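Side-chain contacts in predicted metal-dependent phosphohydrolase (Magnetospirillum magnetotacticum MS-1, PDB 3KH1), which probably acts as a metal-dependent phosphohydrolase of the HD-domain superfamily, perhaps removing phosphate from deoxynucleoside 5'-monophosphates: residues Ser8-Ala11 with Ala12-Ser15; Ile65-Val68 with Ala69-Leu73; Leu147-Phe150 with Glu151-Gly154; Gly154-Trp157 with Lys158-Val162; Gly182-Ala185 with Arg186-Asp190. All blocks are in the same frame, centred on the assembly; numbering follows the deposited sequence. Where two conformers were deposited one is given.

Interaction 1: residues Ser8-Ala11 with Ala12-Ser15; sequences SRLA and AQMS
Arg9 and Gln13, and Leu10 and Met14, meet one turn apart on a regular alpha-helix, whose i to i+4 backbone bonds run from Ala12 N to Ser8 O (3.0 Å) through to Ser15 N to Ala11 O. Arg9 is extended as far as NE, with CG anti to the backbone N (chi1 173°). Gln13 comes up over one face of its guanidinium group, NE2 lying 3.6 Å from Arg9 NH2. The amide and guanidinium planes are turned 64° apart. Both groups are donors at this point, and each has its polar partners elsewhere. Arg9 forms salt bridges to Asp114 and to Glu57 of the second subunit, and Gln13 hydrogen-bonds to Gln115 and to Glu57 and Tyr58 of that subunit. Glu57 thus receives both polar ends, and its negative charge probably eases their closeness.

The amide oxygen OE1 of Gln13 also lies 3.4 Å from Leu10 CA. On the next flank, Leu10 CD1 touches the terminal methyl CE of selenomethionine Met14 at 3.6 Å. Met14 is bent at chi2 (-54°), which carries CE over to Leu10 CD1. Near the end of the segment, Ser15 OG donates to Ala12 O at 2.7 Å, tying a side-chain hydroxyl to a carbonyl of the preceding turn.

Spacing of i to i+4 puts a polar pair and an apolar pair on neighbouring strips of helix 8-19, as on a helix that lines a dimer interface; both strips meet the second subunit, where Met14 packs on Tyr184 of that subunit.

Interaction 2: residues Ile65-Val68 with Ala69-Leu73; sequences IGRV and ARMLL
Arg67 and Arg70 touch along much of the Arg67 chain, a case of two like-charged side chains sharing one turn of helix. From CB, which lies 4.1 Å from Arg70 NH2, Arg67 runs outward with CG anti to the backbone N (chi1 -174°). CG makes the nearest side-chain approach, 3.5 Å from the same NH2; CD follows at 3.8 Å, and NE at 3.9 Å. At the tip, NH1 meets the terminal methyl CE of selenomethionine Met71, also at 3.9 Å. Arg70 is bent at chi3 (66°), and this turn brings its guanidinium back over the base of Arg67, with Arg67 CA over one face. The two guanidinium planes stand almost perpendicular, 87° apart.

On another side of the helix, Val68 CG1 and Leu72 CD1 lie alongside each other, pointing the same way, while the backbone keeps its i to i+4 bonds, such as Met71 N to Arg67 O.

Arg67 forms salt bridges to Asp133 and Glu125, on helices 132-151 and 113-128. Arg70 NH2 thus lies nearest a methylene of Arg67, yet it is also close to the charged NE; the two carboxylates probably ease this proximity of like charges.

Interaction 3: residues Leu147-Phe150 with Glu151-Gly154; sequences LHNF and ETEG
Phe150 presents the edge of its ring to the carboxylate of Glu151, with OE2 near the ring plane and 3.8 Å from CD2. Glu151 is bent at chi2 (-53°), folding its carboxylate back beside the helix, and the ring and carboxylate planes lie 36° apart. A water bridges the same OE2 to Leu147 O, donating to both, at 2.8 Å and 3.0 Å respectively.

Beyond Glu151 the helix ends in a Schellman motif. Gly154 N bonds to Asn149 O at 2.8 Å, nearly straight, while Glu153 N bonds to Phe150 O at 3.2 Å from above the carbonyl plane. Glu153, at positive phi, is the C-prime residue. Thr152 N donates to His148 O; Thr152 OG1, 3.1 Å from that oxygen, is also hydrogen-bonded to Gly155 N. Asn149 OD1 lies 3.4 Å from Gly154 C; it accepts from the backbone N of both Thr156 and Trp157, and the side chain lies about 4 Å from a bound calcium ion.

The helix end touches several other elements: Phe150 packs on helix 179-195 and meets Tyr197 edge-to-face, while His148 bonds to Leu31 O of strand 30-31 and its ring meets that of His47 on helix 41-54.

Interaction 4: residues Gly154-Trp157 with Lys158-Val162; sequences GGTW and KPHGV
Trp157 and Val162 cross at a slant, the indole's CD1 corner set against the valine's branch point. Val162 CB and CG1 each come within 3.6 Å of Trp157 CD1, and CG2 lies 3.7 Å from Trp157 O. The indole owes its place to a first torsion that sets CG beside the backbone N (chi1 -75°). A backbone bond joins the same two residues: Val162 N donates to Trp157 O at 2.9 Å and 168°.

Thr156 and His160 are arranged differently, lying side by side and pointing the same way. Thr156 CG2 is 3.8 Å from His160 CD2, and the imidazole turns its edge to the backbone, CD2 approaching Thr156 O at 3.1 Å in the ring plane. The polar ends look elsewhere, to Gln29: Thr156 OG1 bonds to its backbone O and His160 NE2 to its side chain. His160 N is held more loosely, by weak bonds to Thr156 O and Trp157 O.

Earlier in the loop, Lys158 N bonds to Gly154 O at 3.0 Å, and the aliphatic start of Lys158 runs past that same carbonyl. Pro159 CD sits 3.5 Å from Thr156 O.

Residues Lys158 to Gly161 form a type I beta turn, Gly161 having positive phi; it belongs to the loop joining helix 132-151 to helix 164-177, where Trp157 and Val162 both pack on Val167 and the side chain of Thr156 lies about 4 Å from a bound calcium ion.

Interaction 5: residues Gly182-Ala185 with Arg186-Asp190; sequences GAYA and RALVD
Helix 179-195, near the C terminus, carries this contact, in which an arginine folds back over the preceding turn of its own helix. Arg186 starts with CG beside the backbone N (chi1 -70°) and bends at chi3 (-61°), which lays the guanidinium flat against the backbone of Gly182 and Ala183. Gly182 O and Ala183 CA lie over the same face, each displaced toward its rim. NH2 is 3.4 Å from Ala183 CA and 3.6 Å from Ala183 CB, while NH1 comes to 3.5 Å from Gly182 O at an angle too poor for a hydrogen bond. That oxygen is instead taken by Arg186 N, at 2.9 Å.

Tyr184 and Leu188 meet more loosely on another flank: Leu188 CD2 stands 4.4 Å from Tyr184 CE1. Both also face helix 132-151, Tyr184 packing on Leu147 and Leu188 on Phe150. Ala185 reaches both helix 132-151 and helix 164-177.

Arg186 NH1 has its salt bridge with Glu175 of helix 164-177. The guanidinium therefore combines a face-on contact with the helix backbone and a charged link outward, which together probably limit its freedom to turn.

From the N terminus, interaction 1 lies on helix 8-19 and interaction 2 on helix 65-74, their centres about 22 Å apart without touching; both face the second subunit. Interactions 3 and 4 follow in direct succession, sharing Gly154: the first ends helix 132-151, and the second shapes the loop leading to helix 164-177. The Asn149 side chain joins that helix end to the loop. Interaction 5 on helix 179-195 packs against interaction 3, Phe150 CD1 meeting Leu188 CD1 at 3.6 Å. Each contact is local, within a helix or a loop, so none closes a long loop, and none nests in or crosses another; interactions 1 and 5 meet across the dimer.

Interaction 1: residues Ser8-Ala11 with Ala12-Ser15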
loop_
_atom_site.group_PDB
_atom_site.type_symbol
_atom_site.label_atom_id
_atom_site.label_comp_id
_atom_site.label_asym_id
_atom_site.label_seq_id
_atom_site.Cartn_x
_atom_site.Cartn_y
_atom_site.Cartn_z
ATOM N N SER A 8 20.641 17.281 -1.684
ATOM C CA SER A 8 21.001 16.003 -1.066
ATOM C C SER A 8 19.826 15.347 -0.364
ATOM O O SER A 8 19.632 14.149 -0.486
ATOM C CB SER A 8 22.122 16.198 -0.044
ATOM O OG SER A 8 23.312 16.616 -0.680
ATOM N N ARG A 9 19.062 16.138 0.367
ATOM C CA ARG A 9 17.976 15.547 1.153
ATOM C C ARG A 9 16.940 14.898 0.238
ATOM O O ARG A 9 16.541 13.755 0.456
ATOM C CB ARG A 9 17.347 16.634 2.040
ATOM C CG ARG A 9 16.089 16.162 2.780
ATOM C CD ARG A 9 15.596 17.250 3.722
ATOM N NE ARG A 9 14.402 16.805 4.419
ATOM C CZ ARG A 9 14.408 16.025 5.503
ATOM N NH1 ARG A 9 15.532 15.651 6.083
ATOM N NH2 ARG A 9 13.269 15.622 6.042
ATOM N N LEU A 10 16.493 15.629 -0.780
ATOM C CA LEU A 10 15.464 15.124 -1.694
ATOM C C LEU A 10 16.065 13.918 -2.449
ATOM O O LEU A 10 15.357 12.952 -2.692
ATOM C CB LEU A 10 14.976 16.239 -2.617
ATOM C CG LEU A 10 13.851 15.820 -3.566
ATOM C CD1 LEU A 10 12.626 15.205 -2.857
ATOM C CD2 LEU A 10 13.472 17.032 -4.426
ATOM N N ALA A 11 17.335 13.973 -2.867
ATOM C CA ALA A 11 17.895 12.829 -3.572
ATOM C C ALA A 11 17.906 11.574 -2.693
ATOM O O ALA A 11 17.644 10.479 -3.200
ATOM C CB ALA A 11 19.296 13.146 -4.047
ATOM N N ALA A 12 18.190 11.728 -1.408
ATOM C CA ALA A 12 18.203 10.600 -0.485
ATOM C C ALA A 12 16.791 10.044 -0.357
ATOM O O ALA A 12 16.560 8.823 -0.464
ATOM C CB ALA A 12 18.769 11.009 0.892
ATOM N N GLN A 13 15.804 10.932 -0.198
ATOM C CA GLN A 13 14.402 10.502 -0.147
ATOM C C GLN A 13 13.978 9.741 -1.403
ATOM O O GLN A 13 13.361 8.678 -1.320
ATOM C CB GLN A 13 13.487 11.707 0.107
ATOM C CG GLN A 13 13.727 12.293 1.477
ATOM C CD GLN A 13 13.136 13.688 1.650
ATOM O OE1 GLN A 13 13.109 14.482 0.697
ATOM N NE2 GLN A 13 12.605 13.981 2.872
HETATM N N MSE A 14 14.365 10.238 -2.577
HETATM C CA MSE A 14 13.994 9.560 -3.820
HETATM C C MSE A 14 14.699 8.225 -3.956
HETATM O O MSE A 14 14.096 7.265 -4.452
HETATM C CB MSE A 14 14.308 10.417 -5.050
HETATM C CG MSE A 14 13.518 11.686 -5.113
HETATM SE SE MSE A 14 11.586 11.425 -4.978
HETATM C CE MSE A 14 11.095 13.185 -5.464
ATOM N N SER A 15 15.946 8.123 -3.463
ATOM C CA SER A 15 16.666 6.859 -3.525
ATOM C C SER A 15 15.930 5.760 -2.721
ATOM O O SER A 15 15.838 4.614 -3.171
ATOM C CB SER A 15 18.095 7.030 -3.064
ATOM O OG SER A 15 18.253 7.040 -1.646
#

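Interaction 2: residues Ile65-Val68 with Ala69-Leu73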
loop_
_atom_site.group_PDB
_atom_site.type_symbol
_atom_site.label_atom_id
_atom_site.label_comp_id
_atom_site.label_asym_id
_atom_site.label_seq_id
_atom_site.Cartn_x
_atom_site.Cartn_y
_atom_site.Cartn_z
ATOM N N ILE A 65 -4.891 7.150 13.677
ATOM C CA ILE A 65 -5.099 6.232 12.571
ATOM C C ILE A 65 -4.144 6.501 11.392
ATOM O O ILE A 65 -3.697 5.574 10.754
ATOM C CB ILE A 65 -6.584 6.233 12.128
ATOM C CG1 ILE A 65 -7.473 5.612 13.233
ATOM C CG2 ILE A 65 -6.772 5.599 10.733
ATOM C CD1 ILE A 65 -7.291 4.107 13.423
ATOM N N GLY A 66 -3.836 7.751 11.089
ATOM C CA GLY A 66 -2.893 8.056 10.030
ATOM C C GLY A 66 -1.499 7.533 10.332
ATOM O O GLY A 66 -0.768 7.098 9.442
ATOM N N ARG A 67 -1.136 7.578 11.611
ATOM C CA ARG A 67 0.128 7.045 12.052
ATOM C C ARG A 67 0.156 5.523 11.987
ATOM O O ARG A 67 1.168 4.947 11.571
ATOM C CB ARG A 67 0.452 7.571 13.443
ATOM C CG ARG A 67 1.819 7.188 13.962
ATOM C CD ARG A 67 2.214 8.016 15.195
ATOM N NE ARG A 67 3.588 7.799 15.621
ATOM C CZ ARG A 67 3.973 6.745 16.318
ATOM N NH1 ARG A 67 3.082 5.805 16.666
ATOM N NH2 ARG A 67 5.241 6.642 16.646
ATOM N N VAL A 68 -0.939 4.889 12.369
ATOM C CA VAL A 68 -1.094 3.442 12.157
ATOM C C VAL A 68 -0.912 3.094 10.678
ATOM O O VAL A 68 -0.194 2.136 10.333
ATOM C CB VAL A 68 -2.456 2.939 12.692
ATOM C CG1 VAL A 68 -2.748 1.503 12.217
ATOM C CG2 VAL A 68 -2.458 3.025 14.245
ATOM N N ALA A 69 -1.535 3.881 9.789
ATOM C CA ALA A 69 -1.424 3.645 8.361
ATOM C C ALA A 69 0.029 3.732 7.939
ATOM O O ALA A 69 0.515 2.867 7.211
ATOM C CB ALA A 69 -2.302 4.606 7.549
ATOM N N ARG A 70 0.709 4.785 8.350
ATOM C CA ARG A 70 2.134 4.966 7.973
ATOM C C ARG A 70 2.985 3.813 8.465
ATOM O O ARG A 70 3.786 3.234 7.737
ATOM C CB ARG A 70 2.657 6.296 8.522
ATOM C CG ARG A 70 4.097 6.576 8.234
ATOM C CD ARG A 70 4.553 7.919 8.625
ATOM N NE ARG A 70 4.565 8.180 10.068
ATOM C CZ ARG A 70 3.688 8.940 10.725
ATOM N NH1 ARG A 70 2.544 9.292 10.170
ATOM N NH2 ARG A 70 3.908 9.260 11.988
HETATM N N MSE A 71 2.748 3.419 9.706
HETATM C CA MSE A 71 3.460 2.315 10.311
HETATM C C MSE A 71 3.243 1.021 9.517
HETATM O O MSE A 71 4.182 0.284 9.223
HETATM C CB MSE A 71 2.963 2.143 11.765
HETATM C CG MSE A 71 3.582 0.997 12.532
HETATM SE SE MSE A 71 2.746 0.783 14.284
HETATM C CE MSE A 71 3.638 2.239 15.189
ATOM N N LEU A 72 2.005 0.753 9.137
ATOM C CA LEU A 72 1.722 -0.425 8.334
ATOM C C LEU A 72 2.357 -0.338 6.956
ATOM O O LEU A 72 2.823 -1.351 6.420
ATOM C CB LEU A 72 0.217 -0.657 8.224
ATOM C CG LEU A 72 -0.438 -1.159 9.532
ATOM C CD1 LEU A 72 -1.965 -1.042 9.408
ATOM C CD2 LEU A 72 0.008 -2.550 9.814
ATOM N N LEU A 73 2.342 0.817 6.336
ATOM C CA LEU A 73 2.949 0.961 5.005
ATOM C C LEU A 73 4.442 0.615 5.065
ATOM O O LEU A 73 4.992 0.093 4.104
ATOM C CB LEU A 73 2.774 2.344 4.448
ATOM C CG LEU A 73 1.304 2.711 4.125
ATOM C CD1 LEU A 73 1.208 4.204 3.785
ATOM C CD2 LEU A 73 0.784 1.869 2.921
#

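Interaction 3: residues Leu147-Phe150 with Glu151-Gly154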
loop_
_atom_site.group_PDB
_atom_site.type_symbol
_atom_site.label_atom_id
_atom_site.label_comp_id
_atom_site.label_asym_id
_atom_site.label_seq_id
_atom_site.Cartn_x
_atom_site.Cartn_y
_atom_site.Cartn_z
ATOM N N LEU A 147 -8.877 -13.757 7.460
ATOM C CA LEU A 147 -9.849 -13.484 6.402
ATOM C C LEU A 147 -9.518 -14.246 5.147
ATOM O O LEU A 147 -10.400 -14.860 4.514
ATOM C CB LEU A 147 -9.923 -11.987 6.103
ATOM C CG LEU A 147 -10.350 -11.025 7.227
ATOM C CD1 LEU A 147 -10.320 -9.573 6.756
ATOM C CD2 LEU A 147 -11.717 -11.323 7.741
ATOM N N HIS A 148 -8.254 -14.219 4.767
ATOM C CA HIS A 148 -7.855 -14.886 3.509
ATOM C C HIS A 148 -7.908 -16.402 3.611
ATOM O O HIS A 148 -8.403 -17.054 2.689
ATOM C CB HIS A 148 -6.471 -14.427 3.087
ATOM C CG HIS A 148 -6.481 -13.109 2.382
ATOM N ND1 HIS A 148 -5.921 -12.950 1.154
ATOM C CD2 HIS A 148 -7.021 -11.901 2.719
ATOM C CE1 HIS A 148 -6.139 -11.709 0.744
ATOM N NE2 HIS A 148 -6.812 -11.049 1.665
ATOM N N ASN A 149 -7.507 -16.974 4.751
ATOM C CA ASN A 149 -7.587 -18.392 4.915
ATOM C C ASN A 149 -9.039 -18.848 4.881
ATOM O O ASN A 149 -9.368 -19.911 4.358
ATOM C CB ASN A 149 -6.919 -18.837 6.226
ATOM C CG ASN A 149 -5.623 -19.546 6.027
ATOM O OD1 ASN A 149 -5.517 -20.506 5.271
ATOM N ND2 ASN A 149 -4.633 -19.132 6.802
ATOM N N PHE A 150 -9.952 -18.035 5.395
ATOM C CA PHE A 150 -11.369 -18.419 5.357
ATOM C C PHE A 150 -11.842 -18.444 3.889
ATOM O O PHE A 150 -12.492 -19.384 3.442
ATOM C CB PHE A 150 -12.210 -17.470 6.195
ATOM C CG PHE A 150 -13.603 -17.958 6.428
ATOM C CD1 PHE A 150 -13.877 -18.769 7.514
ATOM C CD2 PHE A 150 -14.626 -17.606 5.583
ATOM C CE1 PHE A 150 -15.140 -19.235 7.731
ATOM C CE2 PHE A 150 -15.927 -18.094 5.778
ATOM C CZ PHE A 150 -16.182 -18.888 6.873
ATOM N N GLU A 151 -11.485 -17.427 3.125
ATOM C CA GLU A 151 -11.874 -17.353 1.725
ATOM C C GLU A 151 -11.307 -18.470 0.864
ATOM O O GLU A 151 -11.946 -18.913 -0.072
ATOM C CB GLU A 151 -11.504 -16.018 1.108
ATOM C CG GLU A 151 -12.278 -14.803 1.703
ATOM C CD GLU A 151 -13.787 -14.941 1.702
ATOM O OE1 GLU A 151 -14.316 -15.028 0.578
ATOM O OE2 GLU A 151 -14.386 -14.996 2.817
ATOM N N THR A 152 -10.081 -18.903 1.194
ATOM C CA THR A 152 -9.404 -19.930 0.439
ATOM C C THR A 152 -9.614 -21.354 1.015
ATOM O O THR A 152 -8.983 -22.311 0.575
ATOM C CB THR A 152 -7.895 -19.643 0.332
ATOM O OG1 THR A 152 -7.285 -19.745 1.632
ATOM C CG2 THR A 152 -7.629 -18.250 -0.301
ATOM N N GLU A 153 -10.552 -21.488 1.941
ATOM C CA GLU A 153 -10.906 -22.768 2.539
ATOM C C GLU A 153 -9.692 -23.415 3.208
ATOM O O GLU A 153 -9.458 -24.619 3.079
ATOM C CB GLU A 153 -11.601 -23.671 1.485
ATOM C CG GLU A 153 -12.837 -23.002 0.839
ATOM C CD GLU A 153 -13.638 -23.890 -0.120
ATOM O OE1 GLU A 153 -13.479 -25.113 -0.106
ATOM O OE2 GLU A 153 -14.451 -23.328 -0.875
ATOM N N GLY A 154 -8.910 -22.598 3.925
ATOM C CA GLY A 154 -7.695 -23.098 4.544
ATOM C C GLY A 154 -6.564 -23.307 3.567
ATOM O O GLY A 154 -5.789 -24.261 3.665
HETATM O O HOH W 1 -13.195 -14.059 5.130
#

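Interaction 4: residues Gly154-Trp157 with Lys158-Val162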
loop_
_atom_site.group_PDB
_atom_site.type_symbol
_atom_site.label_atom_id
_atom_site.label_comp_id
_atom_site.label_asym_id
_atom_site.label_seq_id
_atom_site.Cartn_x
_atom_site.Cartn_y
_atom_site.Cartn_z
ATOM N N GLY A 154 -8.910 -22.598 3.925
ATOM C CA GLY A 154 -7.695 -23.098 4.544
ATOM C C GLY A 154 -6.564 -23.307 3.567
ATOM O O GLY A 154 -5.789 -24.261 3.665
ATOM N N GLY A 155 -6.471 -22.413 2.595
ATOM C CA GLY A 155 -5.495 -22.541 1.537
ATOM C C GLY A 155 -4.061 -22.373 1.979
ATOM O O GLY A 155 -3.136 -22.818 1.283
ATOM N N THR A 156 -3.856 -21.756 3.130
ATOM C CA THR A 156 -2.557 -21.702 3.804
ATOM C C THR A 156 -2.508 -22.597 5.039
ATOM O O THR A 156 -1.540 -23.331 5.224
ATOM C CB THR A 156 -2.157 -20.244 4.082
ATOM O OG1 THR A 156 -2.243 -19.494 2.842
ATOM C CG2 THR A 156 -0.731 -20.177 4.649
ATOM N N TRP A 157 -3.592 -22.638 5.804
ATOM C CA TRP A 157 -3.636 -23.482 6.986
ATOM C C TRP A 157 -3.345 -24.947 6.693
ATOM O O TRP A 157 -2.502 -25.584 7.341
ATOM C CB TRP A 157 -5.002 -23.426 7.642
ATOM C CG TRP A 157 -5.305 -22.161 8.415
ATOM C CD1 TRP A 157 -4.442 -21.384 9.126
ATOM C CD2 TRP A 157 -6.593 -21.544 8.551
ATOM N NE1 TRP A 157 -5.114 -20.331 9.701
ATOM C CE2 TRP A 157 -6.434 -20.403 9.363
ATOM C CE3 TRP A 157 -7.868 -21.835 8.060
ATOM C CZ2 TRP A 157 -7.508 -19.553 9.689
ATOM C CZ3 TRP A 157 -8.917 -20.979 8.347
ATOM C CH2 TRP A 157 -8.731 -19.871 9.190
ATOM N N LYS A 158 -4.070 -25.557 5.763
ATOM C CA LYS A 158 -3.974 -27.006 5.573
ATOM C C LYS A 158 -2.609 -27.481 5.063
ATOM O O LYS A 158 -2.022 -28.393 5.614
ATOM C CB LYS A 158 -5.138 -27.529 4.714
ATOM C CG LYS A 158 -6.479 -27.472 5.418
ATOM C CD LYS A 158 -7.662 -27.612 4.481
ATOM C CE LYS A 158 -7.740 -28.947 3.791
ATOM N NZ LYS A 158 -8.948 -28.999 2.867
ATOM N N PRO A 159 -2.071 -26.834 4.019
ATOM C CA PRO A 159 -0.775 -27.310 3.546
ATOM C C PRO A 159 0.341 -27.137 4.543
ATOM O O PRO A 159 1.294 -27.882 4.525
ATOM C CB PRO A 159 -0.533 -26.475 2.279
ATOM C CG PRO A 159 -1.920 -26.165 1.818
ATOM C CD PRO A 159 -2.669 -25.872 3.074
ATOM N N HIS A 160 0.178 -26.185 5.440
ATOM C CA HIS A 160 1.183 -25.941 6.449
ATOM C C HIS A 160 0.891 -26.619 7.791
ATOM O O HIS A 160 1.691 -26.434 8.715
ATOM C CB HIS A 160 1.358 -24.457 6.687
ATOM C CG HIS A 160 2.017 -23.748 5.553
ATOM N ND1 HIS A 160 3.400 -23.630 5.443
ATOM C CD2 HIS A 160 1.492 -23.190 4.431
ATOM C CE1 HIS A 160 3.678 -22.977 4.321
ATOM N NE2 HIS A 160 2.551 -22.711 3.686
ATOM N N GLY A 161 -0.163 -27.412 7.897
ATOM C CA GLY A 161 -0.418 -28.122 9.141
ATOM C C GLY A 161 -0.811 -27.226 10.296
ATOM O O GLY A 161 -0.556 -27.588 11.470
ATOM N N VAL A 162 -1.454 -26.102 10.019
ATOM C CA VAL A 162 -1.832 -25.171 11.097
ATOM C C VAL A 162 -3.066 -25.744 11.784
ATOM O O VAL A 162 -3.954 -26.278 11.143
ATOM C CB VAL A 162 -2.101 -23.745 10.599
ATOM C CG1 VAL A 162 -2.372 -22.766 11.780
ATOM C CG2 VAL A 162 -0.925 -23.237 9.757
#

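Interaction 5: residues Gly182-Ala185 with Arg186-Asp190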
loop_
_atom_site.group_PDB
_atom_site.type_symbol
_atom_site.label_atom_id
_atom_site.label_comp_id
_atom_site.label_asym_id
_atom_site.label_seq_id
_atom_site.Cartn_x
_atom_site.Cartn_y
_atom_site.Cartn_z
ATOM N N GLY A 182 -11.359 -8.851 17.718
ATOM C CA GLY A 182 -11.005 -10.132 18.274
ATOM C C GLY A 182 -12.159 -11.114 18.319
ATOM O O GLY A 182 -12.000 -12.286 18.007
ATOM N N ALA A 183 -13.327 -10.644 18.724
ATOM C CA ALA A 183 -14.535 -11.461 18.741
ATOM C C ALA A 183 -14.906 -11.925 17.346
ATOM O O ALA A 183 -15.260 -13.094 17.150
ATOM C CB ALA A 183 -15.707 -10.662 19.415
ATOM N N TYR A 184 -14.771 -11.029 16.351
ATOM C CA TYR A 184 -15.009 -11.421 14.965
ATOM C C TYR A 184 -14.094 -12.528 14.547
ATOM O O TYR A 184 -14.505 -13.537 13.968
ATOM C CB TYR A 184 -14.905 -10.215 14.045
ATOM C CG TYR A 184 -15.202 -10.532 12.616
ATOM C CD1 TYR A 184 -14.201 -10.933 11.748
ATOM C CD2 TYR A 184 -16.502 -10.470 12.129
ATOM C CE1 TYR A 184 -14.505 -11.296 10.444
ATOM C CE2 TYR A 184 -16.769 -10.763 10.797
ATOM C CZ TYR A 184 -15.770 -11.188 9.971
ATOM O OH TYR A 184 -16.042 -11.500 8.656
ATOM N N ALA A 185 -12.814 -12.329 14.820
ATOM C CA ALA A 185 -11.804 -13.289 14.454
ATOM C C ALA A 185 -12.045 -14.637 15.099
ATOM O O ALA A 185 -11.909 -15.660 14.425
ATOM C CB ALA A 185 -10.433 -12.775 14.805
ATOM N N ARG A 186 -12.345 -14.677 16.392
ATOM C CA ARG A 186 -12.651 -15.939 17.038
ATOM C C ARG A 186 -13.870 -16.647 16.405
ATOM O O ARG A 186 -13.869 -17.854 16.228
ATOM C CB ARG A 186 -12.893 -15.778 18.563
ATOM C CG ARG A 186 -11.649 -15.430 19.382
ATOM C CD ARG A 186 -11.912 -15.517 20.886
ATOM N NE ARG A 186 -12.973 -14.553 21.282
ATOM C CZ ARG A 186 -12.788 -13.249 21.529
ATOM N NH1 ARG A 186 -11.593 -12.695 21.453
ATOM N NH2 ARG A 186 -13.822 -12.498 21.856
ATOM N N ALA A 187 -14.907 -15.892 16.084
ATOM C CA ALA A 187 -16.110 -16.483 15.463
ATOM C C ALA A 187 -15.767 -17.015 14.052
ATOM O O ALA A 187 -16.193 -18.073 13.642
ATOM C CB ALA A 187 -17.225 -15.443 15.396
ATOM N N LEU A 188 -14.911 -16.298 13.327
ATOM C CA LEU A 188 -14.478 -16.728 12.006
ATOM C C LEU A 188 -13.719 -18.032 12.100
ATOM O O LEU A 188 -13.934 -18.956 11.313
ATOM C CB LEU A 188 -13.588 -15.635 11.368
ATOM C CG LEU A 188 -13.222 -15.773 9.891
ATOM C CD1 LEU A 188 -14.450 -15.499 8.986
ATOM C CD2 LEU A 188 -12.065 -14.848 9.543
ATOM N N VAL A 189 -12.803 -18.117 13.078
ATOM C CA VAL A 189 -12.005 -19.329 13.246
ATOM C C VAL A 189 -12.870 -20.500 13.721
ATOM O O VAL A 189 -12.708 -21.607 13.253
ATOM C CB VAL A 189 -10.832 -19.008 14.219
ATOM C CG1 VAL A 189 -10.107 -20.278 14.673
ATOM C CG2 VAL A 189 -9.851 -18.014 13.536
ATOM N N ASP A 190 -13.836 -20.239 14.612
ATOM C CA ASP A 190 -14.780 -21.278 15.003
ATOM C C ASP A 190 -15.463 -21.871 13.780
ATOM O O ASP A 190 -15.610 -23.078 13.660
ATOM C CB ASP A 190 -15.889 -20.735 15.931
ATOM C CG ASP A 190 -15.415 -20.430 17.356
ATOM O OD1 ASP A 190 -14.318 -20.875 17.766
ATOM O OD2 ASP A 190 -16.169 -19.717 18.078
#